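Gene product PA4716 (Pseudomonas aeruginosa, PDB 1U0K) is of unknown function but belongs to the PhzF family and probably acts as an isomerase, possibly an epimerase. Local coordinates at residues 6-11 / 277-282; 167-172 / 197-202; 32-37 / 62-67. All coordinates share one frame; numbering follows the deposited sequence.

Interaction 1 (6-11 / 277-282); sequences RYWQLD and LARAEL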
# COMPACT_ATOMS: atom_id res chain seq x y z
N ARG A 6 -5.94 18.22 -8.22
CA ARG A 6 -4.84 17.35 -8.58
C ARG A 6 -4.22 16.75 -7.35
O ARG A 6 -4.27 17.33 -6.26
CB ARG A 6 -3.73 18.12 -9.28
CG ARG A 6 -4.14 18.82 -10.56
CD ARG A 6 -3.18 19.92 -11.00
NE ARG A 6 -2.94 20.92 -9.96
CZ ARG A 6 -2.10 21.96 -10.09
NH1 ARG A 6 -1.40 22.15 -11.21
NH2 ARG A 6 -1.95 22.81 -9.08
N TYR A 7 -3.62 15.59 -7.53
CA TYR A 7 -2.59 15.12 -6.62
C TYR A 7 -1.33 14.80 -7.41
O TYR A 7 -1.35 14.74 -8.66
CB TYR A 7 -3.07 13.93 -5.78
CG TYR A 7 -3.25 12.64 -6.54
CD1 TYR A 7 -2.19 11.81 -6.80
CD2 TYR A 7 -4.51 12.27 -7.00
CE1 TYR A 7 -2.36 10.62 -7.50
CE2 TYR A 7 -4.69 11.07 -7.70
CZ TYR A 7 -3.61 10.27 -7.95
OH TYR A 7 -3.76 9.09 -8.66
N TRP A 8 -0.24 14.63 -6.70
CA TRP A 8 1.07 14.41 -7.30
C TRP A 8 1.77 13.27 -6.62
O TRP A 8 1.72 13.17 -5.40
CB TRP A 8 1.93 15.66 -7.17
CG TRP A 8 1.29 16.92 -7.65
CD1 TRP A 8 0.25 17.61 -7.06
CD2 TRP A 8 1.64 17.67 -8.82
NE1 TRP A 8 -0.05 18.72 -7.79
CE2 TRP A 8 0.78 18.79 -8.87
CE3 TRP A 8 2.60 17.51 -9.83
CZ2 TRP A 8 0.85 19.74 -9.90
CZ3 TRP A 8 2.66 18.45 -10.84
CH2 TRP A 8 1.80 19.55 -10.86
N GLN A 9 2.45 12.44 -7.40
CA GLN A 9 3.26 11.35 -6.90
C GLN A 9 4.71 11.79 -6.90
O GLN A 9 5.23 12.21 -7.92
CB GLN A 9 3.08 10.09 -7.78
CG GLN A 9 3.94 8.91 -7.38
CD GLN A 9 3.62 8.34 -6.02
OE1 GLN A 9 2.51 8.53 -5.50
NE2 GLN A 9 4.58 7.65 -5.42
N LEU A 10 5.34 11.76 -5.73
CA LEU A 10 6.72 12.19 -5.54
C LEU A 10 7.50 11.08 -4.85
O LEU A 10 6.93 10.23 -4.19
CB LEU A 10 6.78 13.42 -4.62
CG LEU A 10 6.48 14.79 -5.22
CD1 LEU A 10 5.07 14.92 -5.70
CD2 LEU A 10 6.77 15.86 -4.18
N ASP A 11 8.82 11.12 -4.99
CA ASP A 11 9.70 10.32 -4.15
C ASP A 11 10.56 11.23 -3.30
O ASP A 11 11.16 12.18 -3.81
CB ASP A 11 10.61 9.46 -5.00
CG ASP A 11 9.89 8.33 -5.65
OD1 ASP A 11 8.92 7.80 -5.05
OD2 ASP A 11 10.21 7.91 -6.77
N LEU A 277 7.19 12.61 -9.93
CA LEU A 277 6.97 11.49 -10.86
C LEU A 277 5.73 11.61 -11.74
O LEU A 277 5.77 11.19 -12.90
CB LEU A 277 6.90 10.18 -10.09
CG LEU A 277 8.23 9.49 -9.78
CD1 LEU A 277 9.17 10.31 -8.93
CD2 LEU A 277 7.94 8.15 -9.13
N ALA A 278 4.63 12.11 -11.19
CA ALA A 278 3.35 12.14 -11.91
C ALA A 278 2.44 13.22 -11.37
O ALA A 278 2.46 13.54 -10.18
CB ALA A 278 2.64 10.80 -11.82
N ARG A 279 1.64 13.79 -12.26
CA ARG A 279 0.60 14.74 -11.94
C ARG A 279 -0.74 14.12 -12.33
O ARG A 279 -0.95 13.79 -13.49
CB ARG A 279 0.80 16.04 -12.75
CG ARG A 279 -0.23 17.12 -12.49
CD ARG A 279 -0.14 18.31 -13.46
NE ARG A 279 -0.44 17.87 -14.83
CZ ARG A 279 0.43 17.83 -15.84
NH1 ARG A 279 1.70 18.19 -15.67
NH2 ARG A 279 0.02 17.40 -17.03
N ALA A 280 -1.65 14.01 -11.37
CA ALA A 280 -2.94 13.35 -11.56
C ALA A 280 -4.07 14.35 -11.43
O ALA A 280 -4.12 15.14 -10.49
CB ALA A 280 -3.12 12.24 -10.55
N GLU A 281 -4.99 14.33 -12.39
CA GLU A 281 -6.20 15.12 -12.38
C GLU A 281 -7.36 14.30 -11.86
O GLU A 281 -7.59 13.20 -12.35
CB GLU A 281 -6.50 15.57 -13.81
CG GLU A 281 -5.65 16.72 -14.27
CD GLU A 281 -6.19 18.07 -13.79
OE1 GLU A 281 -5.35 18.92 -13.45
OE2 GLU A 281 -7.43 18.28 -13.76
N LEU A 282 -8.08 14.80 -10.86
CA LEU A 282 -9.23 14.09 -10.30
C LEU A 282 -10.39 14.23 -11.25
O LEU A 282 -10.66 15.31 -11.77
CB LEU A 282 -9.61 14.63 -8.91
CG LEU A 282 -8.63 14.38 -7.78
CD1 LEU A 282 -9.30 14.74 -6.47
CD2 LEU A 282 -8.11 12.96 -7.78

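Interaction 2 (167-172 / 197-202); sequences LLLPVT and VYLLDV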
# COMPACT_ATOMS: atom_id res chain seq x y z
N LEU A 167 10.10 5.27 20.52
CA LEU A 167 11.04 4.55 21.38
C LEU A 167 12.19 4.14 20.47
O LEU A 167 12.02 3.32 19.59
CB LEU A 167 10.37 3.32 21.98
CG LEU A 167 10.87 2.67 23.28
CD1 LEU A 167 10.79 1.15 23.20
CD2 LEU A 167 12.25 3.15 23.73
N LEU A 168 13.35 4.76 20.66
CA LEU A 168 14.55 4.36 19.95
C LEU A 168 15.17 3.19 20.71
O LEU A 168 15.42 3.28 21.91
CB LEU A 168 15.54 5.53 19.85
CG LEU A 168 14.99 6.84 19.27
CD1 LEU A 168 16.11 7.85 19.16
CD2 LEU A 168 14.34 6.60 17.91
N LEU A 169 15.35 2.07 20.00
CA LEU A 169 15.83 0.83 20.58
C LEU A 169 17.15 0.45 19.94
O LEU A 169 17.16 -0.15 18.88
CB LEU A 169 14.81 -0.29 20.34
CG LEU A 169 15.02 -1.55 21.17
CD1 LEU A 169 14.74 -1.29 22.64
CD2 LEU A 169 14.16 -2.68 20.64
N PRO A 170 18.27 0.85 20.55
CA PRO A 170 19.59 0.54 19.98
C PRO A 170 19.87 -0.96 19.98
O PRO A 170 19.83 -1.60 21.04
CB PRO A 170 20.55 1.30 20.89
CG PRO A 170 19.74 2.34 21.53
CD PRO A 170 18.40 1.69 21.75
N VAL A 171 20.09 -1.51 18.79
CA VAL A 171 20.41 -2.92 18.59
C VAL A 171 21.67 -3.04 17.72
O VAL A 171 22.12 -2.05 17.14
CB VAL A 171 19.24 -3.69 17.92
CG1 VAL A 171 18.03 -3.68 18.84
CG2 VAL A 171 18.88 -3.10 16.56
N THR A 172 22.21 -4.25 17.62
CA THR A 172 23.41 -4.49 16.81
C THR A 172 23.04 -4.57 15.34
O THR A 172 21.90 -4.91 14.99
CB THR A 172 24.12 -5.81 17.20
OG1 THR A 172 23.23 -6.92 17.04
CG2 THR A 172 24.50 -5.85 18.66
N VAL A 197 8.04 2.19 17.62
CA VAL A 197 9.41 1.74 17.87
C VAL A 197 10.25 1.96 16.61
O VAL A 197 9.81 1.67 15.49
CB VAL A 197 9.47 0.23 18.21
CG1 VAL A 197 10.92 -0.25 18.31
CG2 VAL A 197 8.74 -0.07 19.49
N TYR A 198 11.46 2.48 16.80
CA TYR A 198 12.45 2.62 15.74
C TYR A 198 13.71 1.85 16.15
O TYR A 198 14.39 2.22 17.11
CB TYR A 198 12.77 4.10 15.49
CG TYR A 198 13.52 4.37 14.21
CD1 TYR A 198 12.85 4.62 13.02
CD2 TYR A 198 14.91 4.39 14.19
CE1 TYR A 198 13.53 4.88 11.84
CE2 TYR A 198 15.61 4.65 13.01
CZ TYR A 198 14.92 4.88 11.83
OH TYR A 198 15.62 5.13 10.66
N LEU A 199 13.99 0.75 15.45
CA LEU A 199 15.21 -0.03 15.70
C LEU A 199 16.40 0.70 15.11
O LEU A 199 16.35 1.14 13.97
CB LEU A 199 15.11 -1.42 15.09
CG LEU A 199 13.91 -2.30 15.47
CD1 LEU A 199 14.05 -3.68 14.86
CD2 LEU A 199 13.76 -2.39 16.98
N LEU A 200 17.48 0.79 15.89
CA LEU A 200 18.61 1.66 15.54
C LEU A 200 19.96 0.98 15.75
O LEU A 200 20.29 0.62 16.86
CB LEU A 200 18.55 2.93 16.39
CG LEU A 200 19.63 4.00 16.15
CD1 LEU A 200 19.55 4.53 14.73
CD2 LEU A 200 19.46 5.13 17.15
N ASP A 201 20.70 0.81 14.66
CA ASP A 201 22.13 0.51 14.72
C ASP A 201 22.89 1.84 14.80
O ASP A 201 23.02 2.55 13.80
CB ASP A 201 22.53 -0.29 13.48
CG ASP A 201 24.03 -0.42 13.31
OD1 ASP A 201 24.77 -0.23 14.29
OD2 ASP A 201 24.55 -0.71 12.21
N VAL A 202 23.38 2.20 15.99
CA VAL A 202 23.98 3.51 16.21
C VAL A 202 25.33 3.68 15.51
O VAL A 202 25.71 4.80 15.17
CB VAL A 202 24.14 3.86 17.72
CG1 VAL A 202 22.80 3.73 18.44
CG2 VAL A 202 25.21 3.00 18.39
O HOH W 1 23.14 0.24 18.27

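Interaction 3 (32-37 / 62-67); sequences LDDAAM and RARIFT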
# COMPACT_ATOMS: atom_id res chain seq x y z
N LEU A 32 -11.98 18.89 0.51
CA LEU A 32 -12.08 17.58 1.17
C LEU A 32 -12.33 17.68 2.66
O LEU A 32 -11.68 18.45 3.37
CB LEU A 32 -10.78 16.80 0.97
CG LEU A 32 -10.35 16.51 -0.47
CD1 LEU A 32 -9.04 15.73 -0.47
CD2 LEU A 32 -11.42 15.74 -1.23
N ASP A 33 -13.24 16.86 3.17
CA ASP A 33 -13.36 16.69 4.61
C ASP A 33 -12.40 15.62 5.12
O ASP A 33 -11.70 14.99 4.32
CB ASP A 33 -14.83 16.46 5.05
CG ASP A 33 -15.42 15.16 4.56
OD1 ASP A 33 -14.69 14.26 4.08
OD2 ASP A 33 -16.66 14.94 4.64
N ASP A 34 -12.33 15.44 6.43
CA ASP A 34 -11.37 14.51 7.03
C ASP A 34 -11.56 13.07 6.55
O ASP A 34 -10.58 12.37 6.30
CB ASP A 34 -11.46 14.55 8.55
CG ASP A 34 -11.06 15.89 9.14
OD1 ASP A 34 -10.81 16.85 8.38
OD2 ASP A 34 -10.95 16.05 10.37
N ALA A 35 -12.81 12.65 6.44
CA ALA A 35 -13.11 11.30 5.96
C ALA A 35 -12.58 11.14 4.55
O ALA A 35 -12.03 10.09 4.22
CB ALA A 35 -14.61 11.04 6.00
N ALA A 36 -12.75 12.15 3.71
CA ALA A 36 -12.27 12.08 2.33
C ALA A 36 -10.75 12.03 2.25
O ALA A 36 -10.19 11.32 1.42
CB ALA A 36 -12.82 13.23 1.51
N MSE A 37 -10.06 12.76 3.12
CA MSE A 37 -8.61 12.73 3.16
C MSE A 37 -8.13 11.33 3.55
O MSE A 37 -7.24 10.77 2.91
CB MSE A 37 -8.07 13.77 4.13
CG MSE A 37 -8.27 15.18 3.64
SE MSE A 37 -7.62 16.46 4.95
CE MSE A 37 -8.45 18.09 4.33
N ARG A 62 -1.46 25.25 5.58
CA ARG A 62 -1.76 24.23 6.57
C ARG A 62 -1.61 22.87 5.90
O ARG A 62 -1.84 22.73 4.69
CB ARG A 62 -3.16 24.39 7.13
CG ARG A 62 -3.38 25.68 7.89
CD ARG A 62 -4.78 25.81 8.45
NE ARG A 62 -5.75 26.15 7.41
CZ ARG A 62 -6.99 25.65 7.31
NH1 ARG A 62 -7.45 24.76 8.19
NH2 ARG A 62 -7.77 26.04 6.31
N ALA A 63 -1.21 21.89 6.68
CA ALA A 63 -1.01 20.54 6.18
C ALA A 63 -1.69 19.51 7.07
O ALA A 63 -1.82 19.69 8.28
CB ALA A 63 0.44 20.26 6.08
N ARG A 64 -2.13 18.42 6.44
CA ARG A 64 -2.69 17.29 7.14
C ARG A 64 -1.98 16.06 6.56
O ARG A 64 -1.92 15.89 5.34
CB ARG A 64 -4.20 17.17 6.91
CG ARG A 64 -5.04 18.41 7.25
CD ARG A 64 -5.31 18.60 8.71
NE ARG A 64 -6.09 17.52 9.32
CZ ARG A 64 -7.42 17.41 9.29
NH1 ARG A 64 -8.18 18.27 8.63
NH2 ARG A 64 -7.98 16.40 9.93
N ILE A 65 -1.43 15.22 7.44
CA ILE A 65 -0.70 14.02 7.04
C ILE A 65 -1.42 12.80 7.56
O ILE A 65 -1.78 12.73 8.72
CB ILE A 65 0.74 14.03 7.59
CG1 ILE A 65 1.53 15.23 7.06
CG2 ILE A 65 1.45 12.74 7.24
CD1 ILE A 65 2.84 15.47 7.80
N PHE A 66 -1.64 11.83 6.67
CA PHE A 66 -2.28 10.58 7.02
C PHE A 66 -1.44 9.39 6.59
O PHE A 66 -0.85 9.38 5.52
CB PHE A 66 -3.63 10.44 6.32
CG PHE A 66 -4.66 11.42 6.80
CD1 PHE A 66 -4.65 12.72 6.35
CD2 PHE A 66 -5.67 11.01 7.66
CE1 PHE A 66 -5.62 13.62 6.78
CE2 PHE A 66 -6.64 11.91 8.10
CZ PHE A 66 -6.61 13.20 7.66
N THR A 67 -1.44 8.36 7.44
CA THR A 67 -1.08 7.02 7.00
C THR A 67 -2.36 6.28 6.63
O THR A 67 -3.45 6.80 6.76
CB THR A 67 -0.34 6.23 8.09
OG1 THR A 67 -1.24 5.97 9.18
CG2 THR A 67 0.82 6.99 8.67

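Interaction 1 (6-11 / 277-282)
Tyr7 and Ala280 face each other in an antiparallel beta ladder that joins the first strand of the diaminopimelate-epimerase-like fold to its last and carries a classic beta bulge at the far end. The methyl of Ala280 sits over one face of the Tyr7 ring, CB 3.4 Å from the ring centroid, a CH-pi contact. With chi1 at 70°, Tyr7 CG lies between its backbone N and carbonyl carbon, which folds the ring across the neighbouring strand; Leu282 CD2 then meets the ring edge in its plane. Trp8 and Arg279 lie side by side on the other face of the ladder. Arg279 CG stands over the Trp8 ring face in a second CH-pi contact, 3.6 Å from the six-membered centroid, while its guanidinium is turned 78° from the indole. Arg6 and Glu281 also run alongside: Glu281 OE1 touches the aliphatic Arg6 CG at 3.1 Å, but the guanidinium turns to Asp27 instead, and Glu281 OE2 is hydrogen-bonded to Ser4 OG. On its other edge, the strand of Ala278 to Leu282 pairs with a strand of the second subunit, carrying the sheet across the dimer interface. At the bulge, Gln9 O accepts from Leu277 N at 2.8 Å and, weakly, from Ala278 N at 3.3 Å.

Interaction 2 (167-172 / 197-202)
The carbonyl oxygen of Leu200 accepts a hydrogen bond from Val171 N at 2.9 Å and a CA-H...O contact from Pro170 CA at 3.2 Å, in a ladder of two parallel beta strands. Strands 166-170 and 196-201 are neighbours in the half of the molecule away from the termini, and helices 173-177 and 186-192 lie between them in the sequence. The bond from Val171 N to Leu200 O is the one nearest the C-terminal ends of the two segments; its donor stands above the carbonyl plane, 35° out of it. At the other end, the bond from Tyr198 N to Leu167 O is nearly straight, 174° at the hydrogen. A water bridges the segments as well, 2.7 Å from Val171 O and 3.0 Å from Val202 N.

Apolar side chains meet on both faces of the ladder. Leu169 and Leu199 lie side by side, pointing the same way, and touch through their CD2 methyls at 3.7 Å. Leu199 has CG anti to its carbonyl carbon (chi1 -55°), and this brings CD2 toward Leu169. On the other face, Leu168 CD2 rests against Tyr198 CB at 3.8 Å, the two side chains crossing at a slant. Helix 222-234 covers this side, with Tyr231 against Leu168 and Pro170, and Ala224 and Val228 against Tyr198, whose OH is hydrogen-bonded to Gln248 OE1. Phe141 of helix 135-144 packs on Leu167 and Val197 from the Leu169 side. Near the water, Pro170 CB meets Val202 CG1 at 4.1 Å.

Interaction 3 (32-37 / 62-67)
Arg64 grips the carboxylate of Asp34 end-on in a two-pronged salt bridge that ties the first turn of helix 34-44 to strand 60-67, a helix-on-sheet contact. Arg64 NH1 donates to Asp34 OD1 at 3.0 Å, and Arg64 NH2 to Asp34 OD2, also at 3.0 Å. The grip is not coplanar: the two flat groups stand 75° apart, and both nitrogens approach from above the carboxylate plane, whereas Asp34 OD2 lies in the plane of the guanidinium. Turns at chi2 (-79°) and chi3 (-63°) of Arg64 bend its chain so that the guanidinium reaches Asp34. Next to this bridge, Met37, a selenomethionine, places its SE over one face of the guanidinium, offset toward its rim, and 4.0 Å from Arg64 CG.

The same residue packs on Phe66, Met37 CB lying 3.6 Å from Phe66 CE1. Met37 SE lies 5.1 Å from the centroid of the Phe66 ring in an oblique Met-aromatic contact. Further out, Glu71 forms a salt bridge with Arg64 NE, so the guanidinium is held between two acids, which probably limits its rotation. Phe51 of strand 48-54 also packs on Met37, while Gln38 and Thr41 of the helix touch Phe66, whose side chain is about 7 Å from that of the predicted active-site Glu48. The helix start itself is fixed by its N-cap, Asp33, whose OD1 accepts from Ala36 N at 2.9 Å.

Interactions 1 and 3 lie in the same half of the molecule, their centres about 16 Å apart and their nearest atoms about 6 Å. Interaction 2 lies across the centre of the chain, its centre about 34 Å from that of interaction 1 and 30 Å from that of interaction 3. Interaction 1 joins the two ends of the chain, and the other two fall within that span, interaction 3 closing before interaction 2 opens. Helix 34-44 starts at interaction 3, and its Trp40 and Leu44 reach Leu282 and Tyr7. Side chains of all three contacts come within about 7 to 11 Å of predicted active-site Glu48, consistent with a site in the cleft between two lobes, as in relatives.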